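Local coordinates for protein tRNA (adenine(58)-N(1))-methyltransferase TrmI (Thermus thermophilus, PDB 2PWY) that transfers a methyl group from S-adenosyl-L-methionine to N1 of adenosine 58 in tRNA and is required for growth at extreme temperatures, at residues L101-G106 and L172-P177; G109-L114 and R139-F144; E125-R130 and R151-K156; K156-E161 and W178-K183. All coordinates share one frame; numbering follows the deposited sequence.

Contact 1: residues L101-G106 and L172-P177; sequences LEAGTG and LDLMEP. With SAH (S-adenosyl-L-homocysteine), chain E.
Two backbone hydrogen bonds tie Ala103 and Gly104 to Asp173 where parallel strands 99-103 and 167-173 lie side by side. Asp173 N donates to Ala103 O over 2.8 Å, and Gly104 N returns a bond of 3.0 Å to Asp173 O. Both are nearly straight at the hydrogen (164°). The peptide bond before Gly104 is cis. Ala103 O has a further, weaker partner in Leu172 CA, a CA-H...O contact of 3.2 Å.

Apolar contact comes mainly from Leu174 CD2, with Leu172 CD2 a looser neighbour of Ala103 CB. Leu174 CD2 lies 3.8 Å from Ala103 CB and also 3.6 Å from C5 of the S-adenosyl-L-homocysteine (SAH) adenine. Leu174 thus packs on strand and ligand at once.

Polar contact with the ligand falls to Asp173. With CG anti to the backbone N (chi1 178°), its carboxylate reaches the homocysteine end, where OD2 accepts the SAH amino N at 2.8 Å; the same oxygen also bonds Thr80 OG1. Gly104 contributes by being small, its CA 3.3 Å from the ribose O4', where any CB would collide.

Chemically, then, two hydrogen-bond partners, Thr80 and the ligand amino group, fix one carboxylate oxygen of Asp173, while a glycine of what looks like a Rossmann-type GxGxxG turn makes room for the ribose.

Contact 2: residues G109-L114 and R139-F144; sequences GLTLFL and RNVRAF. With SAH (S-adenosyl-L-homocysteine), chain E.
Leu112 meets Val141 because its chi1 of -75° sets CG anti to the carbonyl carbon and swings the isobutyl group across to the neighbouring helix, while Val141, at chi1 172°, holds its two methyls apart for two different partners. Leu112 CD2 is the atom that does the touching. It rests 4.0 Å from Val141 CG1, comes equally near the Val141 backbone at CA, and lies 4.2 Å from Phe144 CD2, approaching that ring obliquely. Val141 CG2, the other branch, meets Thr111 CG2 at 4.2 Å, the two side chains crossing at about a right angle. Thr111 gives only its methyl to this contact; its OG1 is hydrogen-bonded to Glu102 on strand 99-103.

All of these distances are van der Waals separations, and no hydrogen bond links the two segments. The axes of segments 109-114 and 139-144 come within 9.5 Å at a crossing angle of -40°; the closest CA pair is Leu112-Val141. Leu66 of helix 66-72 packs on both Leu112 and Phe144, and Tyr69 of the same helix stacks on the Phe144 ring.

The first turn of helix 109-118 also faces the ligand: Gly109 N donates to SAH OXT at 3.1 Å and Leu110 N to SAH O at 2.9 Å. Successive amides at a helix N terminus holding the ligand carboxylate, directly after a glycine-rich turn, are typical of the cofactor site of Rossmann-like class I methyltransferases; the helix that bears them packs here on helix 131-144, which follows the next strand.

Contact 3: residues E125-R130 and R151-K156; sequences ESYEAR and RFHLGK. With SAH (S-adenosyl-L-homocysteine), chain E.
From Glu125-Arg151 to Glu128-Leu154 the strands run parallel in unbroken register, the axes of 125-128 and 151-154 approaching to 4.8 Å, joined by backbone bonds such as Ser126 N to Arg151 O at 2.9 Å. Tyr127 and His153 point to the same face of the sheet and form an offset stack, with ring centroids 4.2 Å apart and planes only 6° from parallel. The phenol reaches across until Tyr127 OH stands above the centre of the imidazole, while His153 CB covers the rim of the phenol ring, 3.7 Å from its centroid, as a CH-pi contact. At the imidazole edge ND1 makes a weak bond to Ser126 O. Were Tyr127 replaced by an alanine, His153 would probably lose its stacking partner, and a gap would be likely to open toward Leu157 and Ala160, which pack on the phenol ring. The salt bridge from Arg151 to Glu125 is weak and its geometry doubtful; Glu125 OE1 bonds Tyr167.

Glu128 turns to the ligand instead. Bent at chi2 (55°), it accepts SAH O3' on OE1 at 2.6 Å and O2' on OE2 at 2.7 Å. Arg130 N donates to the anti lone pair of Glu128 OE2, helping to hold that carboxylate, and Gly106 N bonds OE1. An acidic residue ending the second strand of the Rossmann-like sheet and gripping both ribose hydroxyls, within a beta-alpha-beta unit, is a hallmark of class I methyltransferases.

Contact 4: residues K156-E161 and W178-K183; sequences KLEEAE and WKVLEK. With SAH (S-adenosyl-L-homocysteine), chain E.
Leu157 and Glu158 pack on Val180, and Lys183 reaches back to Ala160, in a loop-to-helix contact at the adenine end of the Rossmann-like class I methyltransferase fold. One side is the short 3-10 turn 157-159 after strand 150-154; the other leads into helix 181-187, with Val180 at its N-cap position. Apolar packing joins them: Leu157 CD2 lies 3.9 Å from Val180 CB, the side chains crossing at about a right angle, and both residues also touch Leu172 of strand 167-173.

The same turn reads the adenine. Leu157 N donates to SAH N1 at 3.1 Å, and the amino group N6 gives a hydrogen to Glu158 OE1 at 2.8 Å. Glu158 reaches it by folding back at chi2 (92°), which brings CG to 3.3 Å from Lys179 O and sets OE1 beside Val180 CG1. A donor to N1 and an acceptor for N6 together match the pattern of adenine.

Lys183 ties the other end. Its chain, bent at chi2 and chi3, passes Leu157 O with CG and Glu158 O with CE. A methionine here would probably leave Ala160 O without its charged donor and one water without its lysine partner, loosening the turn from the helix. As it stands, Lys183 NZ donates a hydrogen bond to Ala160 O at 2.8 Å, in the carbonyl plane, with a C=O...N angle of 157°.

Overall arrangement
Contact 1 opens first, on strand 99-103, and closes only at strand 167-173, so contacts 2 and 3 lie within its span. Contact 2 opens on helix 109-118 and contact 3 on strand 123-128; contact 2 closes on helix 131-144 before contact 3 closes on strand 150-154, so the two cross. Contact 4 follows contact 3 in series, sharing Lys156, but closes beyond contact 1 and crosses it. Contacts 1 and 3 belong to the parallel part of one mixed sheet, contact 2 joins helices beside it, and contact 4 ties a loop to helix 181-187. Contacts 2 and 4, centres about 22 Å apart, do not touch, yet they reach opposite ends of SAH, the carboxylate and the adenine.

Contact 1: residues L101-G106 and L172-P177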
# COMPACT_ATOMS: atom_id res chain seq x y z
N LEU A 101 26.81 -14.12 -7.56
CA LEU A 101 27.24 -14.63 -6.27
C LEU A 101 26.05 -14.58 -5.32
O LEU A 101 25.34 -13.57 -5.26
CB LEU A 101 28.37 -13.77 -5.72
CG LEU A 101 29.06 -14.21 -4.43
CD1 LEU A 101 29.81 -15.53 -4.61
CD2 LEU A 101 30.01 -13.07 -3.96
N GLU A 102 25.84 -15.66 -4.56
CA GLU A 102 24.73 -15.73 -3.62
C GLU A 102 25.15 -16.23 -2.25
O GLU A 102 25.91 -17.20 -2.14
CB GLU A 102 23.62 -16.67 -4.14
CG GLU A 102 22.45 -16.79 -3.15
CD GLU A 102 21.44 -17.90 -3.48
OE1 GLU A 102 21.82 -18.97 -4.01
OE2 GLU A 102 20.23 -17.68 -3.20
N ALA A 103 24.63 -15.59 -1.21
CA ALA A 103 24.66 -16.18 0.14
C ALA A 103 23.49 -15.62 0.97
O ALA A 103 23.12 -14.46 0.77
CB ALA A 103 26.00 -15.88 0.84
N GLY A 104 22.87 -16.42 1.84
CA GLY A 104 23.14 -17.86 1.97
C GLY A 104 22.18 -18.69 1.13
O GLY A 104 21.04 -18.27 0.91
N THR A 105 22.62 -19.85 0.65
CA THR A 105 21.75 -20.72 -0.16
C THR A 105 20.40 -20.95 0.51
O THR A 105 19.35 -20.92 -0.14
CB THR A 105 22.43 -22.07 -0.51
OG1 THR A 105 23.80 -21.83 -0.85
CG2 THR A 105 21.73 -22.75 -1.69
N GLY A 106 20.42 -21.17 1.83
CA GLY A 106 19.21 -21.32 2.62
C GLY A 106 18.48 -22.60 2.26
O GLY A 106 18.96 -23.69 2.56
N LEU A 172 22.13 -11.21 -1.75
CA LEU A 172 22.26 -11.57 -0.34
C LEU A 172 20.92 -11.77 0.32
O LEU A 172 20.00 -10.95 0.17
CB LEU A 172 23.06 -10.51 0.44
CG LEU A 172 24.49 -10.28 -0.03
CD1 LEU A 172 25.12 -9.28 0.89
CD2 LEU A 172 25.31 -11.58 -0.06
N ASP A 173 20.82 -12.88 1.05
CA ASP A 173 19.71 -13.11 1.96
C ASP A 173 20.33 -13.78 3.18
O ASP A 173 20.55 -14.99 3.19
CB ASP A 173 18.63 -13.99 1.32
CG ASP A 173 17.47 -14.28 2.27
OD1 ASP A 173 17.49 -13.83 3.45
OD2 ASP A 173 16.52 -14.98 1.83
N LEU A 174 20.65 -12.96 4.18
CA LEU A 174 21.28 -13.41 5.42
C LEU A 174 21.17 -12.29 6.47
O LEU A 174 20.94 -11.13 6.12
CB LEU A 174 22.74 -13.86 5.19
CG LEU A 174 23.63 -13.20 4.10
CD1 LEU A 174 23.86 -11.74 4.44
CD2 LEU A 174 24.98 -13.92 3.93
N MET A 175 21.33 -12.66 7.73
CA MET A 175 21.04 -11.76 8.86
C MET A 175 22.01 -10.59 8.98
O MET A 175 21.62 -9.51 9.42
CB MET A 175 21.03 -12.54 10.18
N GLU A 176 23.27 -10.82 8.62
CA GLU A 176 24.33 -9.83 8.85
C GLU A 176 25.15 -9.58 7.58
O GLU A 176 26.34 -9.94 7.52
CB GLU A 176 25.23 -10.27 10.00
CG GLU A 176 24.46 -10.47 11.30
CD GLU A 176 25.32 -11.02 12.41
OE1 GLU A 176 25.98 -12.06 12.21
OE2 GLU A 176 25.32 -10.40 13.49
N PRO A 177 24.52 -8.97 6.56
CA PRO A 177 25.17 -8.75 5.28
C PRO A 177 26.40 -7.83 5.36
O PRO A 177 27.26 -7.93 4.51
CB PRO A 177 24.08 -8.08 4.42
CG PRO A 177 23.14 -7.49 5.40
CD PRO A 177 23.14 -8.43 6.57
N SAH E . 17.29 -16.99 0.09
CA SAH E . 17.24 -18.34 0.73
CB SAH E . 17.04 -18.23 2.24
CG SAH E . 18.31 -17.76 2.96
SD SAH E . 18.09 -17.90 4.75
C SAH E . 16.13 -19.14 0.09
O SAH E . 15.37 -18.60 -0.73
OXT SAH E . 15.98 -20.34 0.35
C5' SAH E . 19.74 -17.31 5.20
C4' SAH E . 20.80 -18.42 5.09
O4' SAH E . 22.08 -17.83 5.05
C3' SAH E . 20.82 -19.42 6.25
O3' SAH E . 20.74 -20.74 5.70
C2' SAH E . 22.16 -19.17 6.95
O2' SAH E . 22.78 -20.34 7.43
C1' SAH E . 22.99 -18.61 5.82
N9 SAH E . 24.08 -17.68 6.15
C8 SAH E . 24.01 -16.60 6.99
N7 SAH E . 25.20 -15.97 6.93
C5 SAH E . 26.01 -16.59 6.04
C6 SAH E . 27.32 -16.34 5.61
N6 SAH E . 28.03 -15.31 6.09
N1 SAH E . 27.86 -17.20 4.67
C2 SAH E . 27.14 -18.27 4.18
N3 SAH E . 25.85 -18.50 4.62
C4 SAH E . 25.30 -17.67 5.54

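Contact 2: residues G109-L114 and R139-F144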
# COMPACT_ATOMS: atom_id res chain seq x y z
N GLY A 109 15.39 -21.31 -2.58
CA GLY A 109 14.30 -20.60 -3.26
C GLY A 109 14.84 -19.52 -4.17
O GLY A 109 14.59 -19.52 -5.38
N LEU A 110 15.60 -18.58 -3.60
CA LEU A 110 16.23 -17.53 -4.41
C LEU A 110 17.20 -18.15 -5.43
O LEU A 110 17.28 -17.71 -6.58
CB LEU A 110 16.93 -16.50 -3.52
CG LEU A 110 17.58 -15.32 -4.25
CD1 LEU A 110 16.60 -14.63 -5.19
CD2 LEU A 110 18.26 -14.33 -3.27
N THR A 111 17.90 -19.21 -5.03
CA THR A 111 18.81 -19.92 -5.93
C THR A 111 18.13 -20.29 -7.24
O THR A 111 18.69 -20.10 -8.32
CB THR A 111 19.40 -21.20 -5.28
OG1 THR A 111 19.91 -20.88 -3.98
CG2 THR A 111 20.52 -21.76 -6.17
N LEU A 112 16.90 -20.81 -7.15
CA LEU A 112 16.16 -21.20 -8.34
C LEU A 112 15.84 -20.01 -9.25
O LEU A 112 15.99 -20.11 -10.48
CB LEU A 112 14.89 -21.96 -7.93
CG LEU A 112 15.15 -23.41 -7.48
CD1 LEU A 112 13.94 -23.94 -6.73
CD2 LEU A 112 15.51 -24.33 -8.68
N PHE A 113 15.44 -18.89 -8.65
CA PHE A 113 15.17 -17.66 -9.42
C PHE A 113 16.45 -17.19 -10.13
O PHE A 113 16.44 -16.87 -11.33
CB PHE A 113 14.62 -16.56 -8.51
CG PHE A 113 13.12 -16.64 -8.34
CD1 PHE A 113 12.56 -17.52 -7.44
CD2 PHE A 113 12.29 -15.83 -9.12
CE1 PHE A 113 11.15 -17.61 -7.29
CE2 PHE A 113 10.89 -15.91 -8.99
CZ PHE A 113 10.33 -16.80 -8.08
N LEU A 114 17.55 -17.17 -9.39
CA LEU A 114 18.85 -16.77 -9.95
C LEU A 114 19.30 -17.69 -11.10
O LEU A 114 19.80 -17.23 -12.14
CB LEU A 114 19.92 -16.75 -8.83
CG LEU A 114 19.72 -15.77 -7.66
CD1 LEU A 114 20.84 -15.98 -6.63
CD2 LEU A 114 19.64 -14.31 -8.12
N ARG A 139 18.69 -30.50 -2.40
CA ARG A 139 17.54 -31.36 -2.77
C ARG A 139 16.45 -30.54 -3.44
O ARG A 139 15.89 -30.95 -4.48
CB ARG A 139 16.97 -32.11 -1.55
CG ARG A 139 17.80 -33.33 -1.13
CD ARG A 139 17.07 -34.20 -0.08
NE ARG A 139 16.98 -33.55 1.23
CZ ARG A 139 17.94 -33.58 2.16
NH1 ARG A 139 19.07 -34.24 1.96
NH2 ARG A 139 17.75 -32.93 3.31
N ASN A 140 16.14 -29.38 -2.86
CA ASN A 140 15.06 -28.54 -3.38
C ASN A 140 15.34 -28.09 -4.81
O ASN A 140 14.46 -28.14 -5.67
CB ASN A 140 14.84 -27.33 -2.46
CG ASN A 140 14.10 -27.69 -1.18
OD1 ASN A 140 13.53 -28.77 -1.04
ND2 ASN A 140 14.11 -26.77 -0.23
N VAL A 141 16.58 -27.66 -5.06
CA VAL A 141 16.99 -27.19 -6.38
C VAL A 141 16.95 -28.35 -7.38
O VAL A 141 16.39 -28.23 -8.47
CB VAL A 141 18.40 -26.55 -6.33
CG1 VAL A 141 18.92 -26.23 -7.74
CG2 VAL A 141 18.37 -25.29 -5.46
N ARG A 142 17.54 -29.47 -7.00
CA ARG A 142 17.70 -30.57 -7.93
C ARG A 142 16.36 -31.22 -8.31
O ARG A 142 16.19 -31.70 -9.43
CB ARG A 142 18.74 -31.57 -7.42
CG ARG A 142 20.14 -30.94 -7.49
CD ARG A 142 21.15 -31.54 -6.52
NE ARG A 142 22.44 -30.85 -6.67
CZ ARG A 142 23.53 -31.10 -5.96
NH1 ARG A 142 23.52 -32.04 -5.02
NH2 ARG A 142 24.64 -30.41 -6.19
N ALA A 143 15.39 -31.16 -7.39
CA ALA A 143 14.06 -31.74 -7.60
C ALA A 143 13.24 -30.97 -8.63
O ALA A 143 12.26 -31.49 -9.18
CB ALA A 143 13.30 -31.82 -6.28
N PHE A 144 13.65 -29.72 -8.89
CA PHE A 144 12.87 -28.81 -9.73
C PHE A 144 13.62 -28.38 -10.99
O PHE A 144 12.99 -28.02 -11.99
CB PHE A 144 12.53 -27.56 -8.91
CG PHE A 144 11.45 -26.71 -9.52
CD1 PHE A 144 10.11 -27.06 -9.38
CD2 PHE A 144 11.77 -25.54 -10.21
CE1 PHE A 144 9.10 -26.26 -9.93
CE2 PHE A 144 10.76 -24.75 -10.76
CZ PHE A 144 9.42 -25.11 -10.61
N SAH E . 17.29 -16.99 0.09
CA SAH E . 17.24 -18.34 0.73
CB SAH E . 17.04 -18.23 2.24
CG SAH E . 18.31 -17.76 2.96
SD SAH E . 18.09 -17.90 4.75
C SAH E . 16.13 -19.14 0.09
O SAH E . 15.37 -18.60 -0.73
OXT SAH E . 15.98 -20.34 0.35
C5' SAH E . 19.74 -17.31 5.20
C4' SAH E . 20.80 -18.42 5.09
O4' SAH E . 22.08 -17.83 5.05
C3' SAH E . 20.82 -19.42 6.25
O3' SAH E . 20.74 -20.74 5.70
C2' SAH E . 22.16 -19.17 6.95
O2' SAH E . 22.78 -20.34 7.43
C1' SAH E . 22.99 -18.61 5.82
N9 SAH E . 24.08 -17.68 6.15
C8 SAH E . 24.01 -16.60 6.99
N7 SAH E . 25.20 -15.97 6.93
C5 SAH E . 26.01 -16.59 6.04
C6 SAH E . 27.32 -16.34 5.61
N6 SAH E . 28.03 -15.31 6.09
N1 SAH E . 27.86 -17.20 4.67
C2 SAH E . 27.14 -18.27 4.18
N3 SAH E . 25.85 -18.50 4.62
C4 SAH E . 25.30 -17.67 5.54

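Contact 3: residues E125-R130 and R151-K156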
# COMPACT_ATOMS: atom_id res chain seq x y z
N GLU A 125 26.96 -18.90 -8.13
CA GLU A 125 27.99 -19.33 -7.19
C GLU A 125 27.40 -19.12 -5.80
O GLU A 125 27.38 -18.00 -5.31
CB GLU A 125 29.20 -18.43 -7.37
CG GLU A 125 30.47 -18.95 -6.75
CD GLU A 125 31.26 -19.76 -7.74
OE1 GLU A 125 32.01 -19.16 -8.54
OE2 GLU A 125 31.08 -20.99 -7.74
N SER A 126 26.93 -20.19 -5.17
CA SER A 126 26.11 -20.05 -3.97
C SER A 126 26.80 -20.59 -2.72
O SER A 126 27.35 -21.70 -2.75
CB SER A 126 24.77 -20.76 -4.18
OG SER A 126 23.85 -20.44 -3.15
N TYR A 127 26.78 -19.82 -1.64
CA TYR A 127 27.46 -20.20 -0.39
C TYR A 127 26.47 -20.40 0.73
O TYR A 127 25.55 -19.60 0.90
CB TYR A 127 28.49 -19.14 0.03
CG TYR A 127 29.71 -19.19 -0.84
CD1 TYR A 127 30.87 -19.80 -0.40
CD2 TYR A 127 29.67 -18.69 -2.14
CE1 TYR A 127 32.00 -19.87 -1.23
CE2 TYR A 127 30.77 -18.77 -2.97
CZ TYR A 127 31.93 -19.37 -2.51
OH TYR A 127 33.02 -19.45 -3.35
N GLU A 128 26.68 -21.45 1.52
CA GLU A 128 25.84 -21.71 2.69
C GLU A 128 26.69 -22.26 3.83
O GLU A 128 27.37 -23.27 3.64
CB GLU A 128 24.71 -22.69 2.32
CG GLU A 128 23.89 -23.22 3.49
CD GLU A 128 23.27 -22.13 4.34
OE1 GLU A 128 22.46 -21.33 3.81
OE2 GLU A 128 23.59 -22.09 5.55
N ALA A 129 26.63 -21.61 4.99
CA ALA A 129 27.45 -21.97 6.16
C ALA A 129 26.98 -23.22 6.89
O ALA A 129 27.79 -23.93 7.52
CB ALA A 129 27.50 -20.79 7.14
N ARG A 130 25.68 -23.49 6.83
CA ARG A 130 25.09 -24.58 7.62
C ARG A 130 24.83 -25.83 6.78
O ARG A 130 24.03 -25.78 5.84
CB ARG A 130 23.81 -24.10 8.31
CG ARG A 130 24.05 -22.97 9.31
CD ARG A 130 22.76 -22.48 9.94
NE ARG A 130 22.15 -23.49 10.80
CZ ARG A 130 21.12 -23.27 11.62
NH1 ARG A 130 20.58 -22.06 11.71
NH2 ARG A 130 20.64 -24.26 12.36
N ARG A 151 26.85 -23.77 -8.69
CA ARG A 151 27.96 -24.33 -7.91
C ARG A 151 27.73 -24.03 -6.44
O ARG A 151 27.76 -22.86 -6.04
CB ARG A 151 29.31 -23.79 -8.40
CG ARG A 151 30.52 -24.55 -7.83
CD ARG A 151 31.87 -24.11 -8.41
NE ARG A 151 31.97 -24.27 -9.87
CZ ARG A 151 32.39 -23.33 -10.72
NH1 ARG A 151 32.79 -22.15 -10.27
NH2 ARG A 151 32.43 -23.59 -12.02
N PHE A 152 27.46 -25.07 -5.65
CA PHE A 152 27.18 -24.91 -4.23
C PHE A 152 28.48 -25.01 -3.45
O PHE A 152 29.34 -25.82 -3.78
CB PHE A 152 26.24 -26.02 -3.72
CG PHE A 152 24.86 -26.01 -4.34
CD1 PHE A 152 23.88 -25.15 -3.84
CD2 PHE A 152 24.53 -26.90 -5.36
CE1 PHE A 152 22.57 -25.15 -4.39
CE2 PHE A 152 23.23 -26.91 -5.91
CZ PHE A 152 22.25 -26.04 -5.42
N HIS A 153 28.59 -24.19 -2.41
CA HIS A 153 29.75 -24.20 -1.51
C HIS A 153 29.32 -24.23 -0.06
O HIS A 153 28.47 -23.43 0.38
CB HIS A 153 30.62 -22.95 -1.71
CG HIS A 153 31.12 -22.78 -3.10
ND1 HIS A 153 30.38 -22.16 -4.09
CD2 HIS A 153 32.30 -23.13 -3.67
CE1 HIS A 153 31.08 -22.15 -5.21
NE2 HIS A 153 32.24 -22.74 -4.99
N LEU A 154 29.90 -25.16 0.69
CA LEU A 154 29.68 -25.23 2.13
C LEU A 154 30.72 -24.35 2.81
O LEU A 154 31.92 -24.61 2.72
CB LEU A 154 29.80 -26.66 2.65
CG LEU A 154 29.69 -26.82 4.17
CD1 LEU A 154 28.29 -26.48 4.66
CD2 LEU A 154 30.06 -28.25 4.55
N GLY A 155 30.25 -23.30 3.48
CA GLY A 155 31.15 -22.37 4.15
C GLY A 155 30.62 -20.96 4.21
O GLY A 155 29.61 -20.64 3.58
N LYS A 156 31.31 -20.12 4.97
CA LYS A 156 30.96 -18.71 5.07
C LYS A 156 31.45 -17.96 3.84
O LYS A 156 32.58 -18.18 3.38
CB LYS A 156 31.55 -18.10 6.35
CG LYS A 156 30.95 -18.66 7.63
CD LYS A 156 31.84 -18.37 8.83
CE LYS A 156 31.26 -18.96 10.13
NZ LYS A 156 30.95 -20.44 10.03
N SAH E . 17.29 -16.99 0.09
CA SAH E . 17.24 -18.34 0.73
CB SAH E . 17.04 -18.23 2.24
CG SAH E . 18.31 -17.76 2.96
SD SAH E . 18.09 -17.90 4.75
C SAH E . 16.13 -19.14 0.09
O SAH E . 15.37 -18.60 -0.73
OXT SAH E . 15.98 -20.34 0.35
C5' SAH E . 19.74 -17.31 5.20
C4' SAH E . 20.80 -18.42 5.09
O4' SAH E . 22.08 -17.83 5.05
C3' SAH E . 20.82 -19.42 6.25
O3' SAH E . 20.74 -20.74 5.70
C2' SAH E . 22.16 -19.17 6.95
O2' SAH E . 22.78 -20.34 7.43
C1' SAH E . 22.99 -18.61 5.82
N9 SAH E . 24.08 -17.68 6.15
C8 SAH E . 24.01 -16.60 6.99
N7 SAH E . 25.20 -15.97 6.93
C5 SAH E . 26.01 -16.59 6.04
C6 SAH E . 27.32 -16.34 5.61
N6 SAH E . 28.03 -15.31 6.09
N1 SAH E . 27.86 -17.20 4.67
C2 SAH E . 27.14 -18.27 4.18
N3 SAH E . 25.85 -18.50 4.62
C4 SAH E . 25.30 -17.67 5.54

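Contact 4: residues K156-E161 and W178-K183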
# COMPACT_ATOMS: atom_id res chain seq x y z
N LYS A 156 31.31 -20.12 4.97
CA LYS A 156 30.96 -18.71 5.07
C LYS A 156 31.45 -17.96 3.84
O LYS A 156 32.58 -18.18 3.38
CB LYS A 156 31.55 -18.10 6.35
CG LYS A 156 30.95 -18.66 7.63
CD LYS A 156 31.84 -18.37 8.83
CE LYS A 156 31.26 -18.96 10.13
NZ LYS A 156 30.95 -20.44 10.03
N LEU A 157 30.61 -17.08 3.32
CA LEU A 157 31.00 -16.26 2.18
C LEU A 157 32.26 -15.44 2.51
O LEU A 157 33.11 -15.28 1.65
CB LEU A 157 29.85 -15.36 1.72
CG LEU A 157 30.11 -14.47 0.50
CD1 LEU A 157 30.58 -15.29 -0.71
CD2 LEU A 157 28.89 -13.60 0.13
N GLU A 158 32.38 -14.97 3.76
CA GLU A 158 33.56 -14.20 4.23
C GLU A 158 34.89 -14.87 3.91
O GLU A 158 35.93 -14.21 3.83
CB GLU A 158 33.56 -14.03 5.76
CG GLU A 158 32.50 -13.21 6.34
CD GLU A 158 31.30 -14.03 6.74
OE1 GLU A 158 30.81 -14.82 5.91
OE2 GLU A 158 30.84 -13.86 7.89
N GLU A 159 34.86 -16.20 3.79
CA GLU A 159 36.07 -17.01 3.70
C GLU A 159 36.28 -17.58 2.30
O GLU A 159 37.22 -18.34 2.06
CB GLU A 159 36.04 -18.11 4.77
CG GLU A 159 36.04 -17.51 6.18
CD GLU A 159 35.84 -18.51 7.30
OE1 GLU A 159 35.71 -19.73 7.04
OE2 GLU A 159 35.83 -18.07 8.47
N ALA A 160 35.41 -17.17 1.38
CA ALA A 160 35.43 -17.72 0.02
C ALA A 160 36.65 -17.26 -0.77
O ALA A 160 37.09 -16.12 -0.64
CB ALA A 160 34.17 -17.33 -0.72
N GLU A 161 37.20 -18.15 -1.59
CA GLU A 161 38.21 -17.76 -2.57
C GLU A 161 37.50 -17.32 -3.83
O GLU A 161 36.88 -18.14 -4.52
CB GLU A 161 39.14 -18.93 -2.88
CG GLU A 161 40.05 -19.28 -1.74
CD GLU A 161 40.97 -20.44 -2.05
OE1 GLU A 161 40.78 -21.12 -3.09
OE2 GLU A 161 41.88 -20.67 -1.24
N TRP A 178 26.47 -6.97 6.37
CA TRP A 178 27.67 -6.13 6.56
C TRP A 178 28.95 -6.98 6.66
O TRP A 178 30.01 -6.55 6.22
CB TRP A 178 27.53 -5.21 7.78
CG TRP A 178 26.78 -5.81 8.92
CD1 TRP A 178 27.30 -6.49 9.99
CD2 TRP A 178 25.36 -5.80 9.10
NE1 TRP A 178 26.29 -6.91 10.82
CE2 TRP A 178 25.09 -6.48 10.31
CE3 TRP A 178 24.29 -5.26 8.36
CZ2 TRP A 178 23.78 -6.66 10.79
CZ3 TRP A 178 22.98 -5.43 8.85
CH2 TRP A 178 22.75 -6.12 10.06
N LYS A 179 28.84 -8.18 7.23
CA LYS A 179 30.01 -9.06 7.38
C LYS A 179 30.61 -9.57 6.08
O LYS A 179 31.76 -10.01 6.07
CB LYS A 179 29.67 -10.24 8.29
CG LYS A 179 29.40 -9.86 9.73
CD LYS A 179 29.32 -11.11 10.60
CE LYS A 179 28.85 -10.81 12.01
NZ LYS A 179 29.45 -9.59 12.58
N VAL A 180 29.85 -9.53 4.99
CA VAL A 180 30.29 -10.07 3.69
C VAL A 180 30.55 -8.98 2.64
O VAL A 180 30.81 -9.28 1.47
CB VAL A 180 29.31 -11.17 3.13
CG1 VAL A 180 29.12 -12.28 4.14
CG2 VAL A 180 27.95 -10.58 2.71
N LEU A 181 30.48 -7.72 3.06
CA LEU A 181 30.63 -6.59 2.13
C LEU A 181 32.04 -6.48 1.54
O LEU A 181 32.22 -6.10 0.39
CB LEU A 181 30.25 -5.27 2.80
CG LEU A 181 28.76 -5.01 3.03
CD1 LEU A 181 28.58 -3.66 3.71
CD2 LEU A 181 27.93 -5.10 1.73
N GLU A 182 33.05 -6.80 2.34
CA GLU A 182 34.42 -6.81 1.85
C GLU A 182 34.58 -7.82 0.69
O GLU A 182 35.09 -7.50 -0.39
CB GLU A 182 35.38 -7.12 2.99
CG GLU A 182 36.86 -7.07 2.57
CD GLU A 182 37.81 -7.38 3.72
OE1 GLU A 182 37.55 -6.95 4.86
OE2 GLU A 182 38.82 -8.06 3.47
N LYS A 183 34.12 -9.04 0.92
CA LYS A 183 34.17 -10.09 -0.10
C LYS A 183 33.31 -9.73 -1.32
O LYS A 183 33.74 -9.90 -2.47
CB LYS A 183 33.75 -11.43 0.49
CG LYS A 183 34.06 -12.64 -0.38
CD LYS A 183 35.57 -12.88 -0.53
CE LYS A 183 36.22 -13.23 0.79
NZ LYS A 183 37.61 -13.73 0.64
N SAH E . 17.29 -16.99 0.09
CA SAH E . 17.24 -18.34 0.73
CB SAH E . 17.04 -18.23 2.24
CG SAH E . 18.31 -17.76 2.96
SD SAH E . 18.09 -17.90 4.75
C SAH E . 16.13 -19.14 0.09
O SAH E . 15.37 -18.60 -0.73
OXT SAH E . 15.98 -20.34 0.35
C5' SAH E . 19.74 -17.31 5.20
C4' SAH E . 20.80 -18.42 5.09
O4' SAH E . 22.08 -17.83 5.05
C3' SAH E . 20.82 -19.42 6.25
O3' SAH E . 20.74 -20.74 5.70
C2' SAH E . 22.16 -19.17 6.95
O2' SAH E . 22.78 -20.34 7.43
C1' SAH E . 22.99 -18.61 5.82
N9 SAH E . 24.08 -17.68 6.15
C8 SAH E . 24.01 -16.60 6.99
N7 SAH E . 25.20 -15.97 6.93
C5 SAH E . 26.01 -16.59 6.04
C6 SAH E . 27.32 -16.34 5.61
N6 SAH E . 28.03 -15.31 6.09
N1 SAH E . 27.86 -17.20 4.67
C2 SAH E . 27.14 -18.27 4.18
N3 SAH E . 25.85 -18.50 4.62
C4 SAH E . 25.30 -17.67 5.54
O HOH W 1 39.14 -14.74 3.03